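Local coordinates for predicted acetamidase/formamidase (Thermoanaerobacter tengcongensis, PDB 3TKK), which probably hydrolyses carbon-nitrogen bonds in linear amides such as acetamide or formamide, and binds zinc and calcium ions, at residues A249-F252 / K253-D257. Sequence-based numbering, arbitrary orientation.
With CA (calcium ion), chain E.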
loop_
_atom_site.group_PDB
_atom_site.type_symbol
_atom_site.label_atom_id
_atom_site.label_comp_id
_atom_site.label_asym_id
_atom_site.label_seq_id
_atom_site.Cartn_x
_atom_site.Cartn_y
_atom_site.Cartn_z
ATOM N N ALA A 249 2.460 -15.797 6.639
ATOM C CA ALA A 249 3.437 -16.410 7.552
ATOM C C ALA A 249 3.120 -17.939 7.710
ATOM O O ALA A 249 4.007 -18.823 7.810
ATOM C CB ALA A 249 3.428 -15.719 8.938
ATOM N N GLU A 250 1.847 -18.261 7.824
ATOM C CA GLU A 250 1.454 -19.659 7.860
ATOM C C GLU A 250 1.816 -20.427 6.539
ATOM O O GLU A 250 2.254 -21.578 6.610
ATOM C CB GLU A 250 -0.042 -19.763 8.263
ATOM C CG GLU A 250 -0.608 -21.152 8.292
ATOM C CD GLU A 250 -0.284 -21.907 9.583
ATOM O OE1 GLU A 250 0.448 -21.351 10.465
ATOM O OE2 GLU A 250 -0.785 -23.082 9.727
ATOM N N LEU A 251 1.634 -19.835 5.352
ATOM C CA LEU A 251 2.067 -20.493 4.118
ATOM C C LEU A 251 3.526 -20.803 4.255
ATOM O O LEU A 251 3.956 -21.907 3.951
ATOM C CB LEU A 251 1.919 -19.672 2.851
ATOM C CG LEU A 251 0.656 -19.810 1.959
ATOM C CD1 LEU A 251 -0.184 -21.139 2.121
ATOM C CD2 LEU A 251 -0.237 -18.540 1.917
ATOM N N PHE A 252 4.323 -19.840 4.672
ATOM C CA PHE A 252 5.796 -20.087 4.853
ATOM C C PHE A 252 6.103 -21.114 5.925
ATOM O O PHE A 252 6.979 -21.990 5.772
ATOM C CB PHE A 252 6.599 -18.777 5.093
ATOM C CG PHE A 252 7.002 -18.087 3.804
ATOM C CD1 PHE A 252 6.060 -17.495 2.973
ATOM C CD2 PHE A 252 8.319 -18.096 3.412
ATOM C CE1 PHE A 252 6.441 -16.938 1.731
ATOM C CE2 PHE A 252 8.713 -17.509 2.208
ATOM C CZ PHE A 252 7.779 -16.933 1.388
ATOM N N LYS A 253 5.386 -21.052 7.025
ATOM C CA LYS A 253 5.669 -21.977 8.091
ATOM C C LYS A 253 5.409 -23.431 7.603
ATOM O O LYS A 253 6.188 -24.341 7.790
ATOM C CB LYS A 253 4.749 -21.643 9.253
ATOM C CG LYS A 253 4.633 -22.748 10.302
ATOM C CD LYS A 253 4.241 -22.251 11.677
ATOM C CE LYS A 253 3.374 -23.308 12.401
ATOM N NZ LYS A 253 3.693 -23.260 13.860
ATOM N N LYS A 254 4.308 -23.609 6.920
ATOM C CA LYS A 254 3.842 -24.961 6.569
ATOM C C LYS A 254 4.494 -25.541 5.314
ATOM O O LYS A 254 4.331 -26.742 5.058
ATOM C CB LYS A 254 2.317 -25.031 6.499
ATOM C CG LYS A 254 1.661 -24.497 7.817
ATOM C CD LYS A 254 0.289 -25.153 8.087
ATOM C CE LYS A 254 0.360 -26.268 9.126
ATOM N NZ LYS A 254 1.040 -25.657 10.313
ATOM N N HIS A 255 5.262 -24.720 4.587
ATOM C CA HIS A 255 5.779 -25.146 3.300
ATOM C C HIS A 255 7.272 -24.864 3.254
ATOM O O HIS A 255 7.891 -24.962 2.200
ATOM C CB HIS A 255 5.044 -24.425 2.142
ATOM C CG HIS A 255 3.566 -24.676 2.125
ATOM N ND1 HIS A 255 3.010 -25.831 1.610
ATOM C CD2 HIS A 255 2.521 -23.925 2.562
ATOM C CE1 HIS A 255 1.685 -25.773 1.723
ATOM N NE2 HIS A 255 1.363 -24.642 2.321
ATOM N N THR A 256 7.837 -24.489 4.399
ATOM C CA THR A 256 9.279 -24.305 4.528
ATOM C C THR A 256 9.788 -24.686 5.934
ATOM O O THR A 256 9.017 -24.915 6.817
ATOM C CB THR A 256 9.778 -22.836 4.188
ATOM O OG1 THR A 256 9.601 -21.939 5.297
ATOM C CG2 THR A 256 9.115 -22.262 3.009
ATOM N N ASP A 257 11.101 -24.665 6.135
ATOM C CA ASP A 257 11.665 -24.886 7.443
ATOM C C ASP A 257 12.228 -23.568 7.975
ATOM O O ASP A 257 13.073 -23.529 8.892
ATOM C CB ASP A 257 12.736 -25.976 7.365
ATOM C CG ASP A 257 13.974 -25.544 6.560
ATOM O OD1 ASP A 257 14.007 -24.380 6.050
ATOM O OD2 ASP A 257 14.906 -26.372 6.420
HETATM CA CA CA E . 7.863 -25.640 8.582
HETATM O O HOH W 1 7.581 -25.753 10.605
HETATM O O HOH W 2 9.136 -24.088 9.519
#
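Thr256 turns its OG1 between its own backbone N and carbonyl carbon (chi1 81°), which sets the hydroxyl beside the carbonyl of Phe252. OG1 of Thr256 donates to Phe252 O over 2.7 Å, from above the carbonyl plane. Such a threonine bond to the carbonyl four residues back is common in helices; here it lies at the C-terminal end. A weak bond of 3.4 Å from His255 N reaches the same Phe252 O. The turns before are regular helix: Lys253 N bonds Ala249 O at 2.7 Å, and Lys254 N bonds Glu250 O at 2.9 Å. On the exposed side, Glu250 bends at chi2 (82°) toward Lys254. Glu250 OE2 and Lys254 NZ form a weak salt bridge, and the place of OE2 is doubtful. Leu251 and His255 run side by side, with CD1 of Leu251 3.8 Å from NE2 of His255. A calcium ion, separate from the zinc site, is bound by Lys253 O at 2.3 Å, Thr256 O at 2.2 Å and two waters. Thr256 OG1 also bonds Leu258 N. With alanine at Thr256, Phe252 O would probably lose its hydroxyl donor and Leu258 N its side-chain partner, leaving the turn by the calcium ion less firmly held. The stretch 249-257 runs from the last turns of helix 237-255 into the loop after it. Ala249 and Phe252 pack on helix 260-270, where Phe252 meets Phe267 edge-to-face, and Ala249 also touches Leu101 of the second subunit.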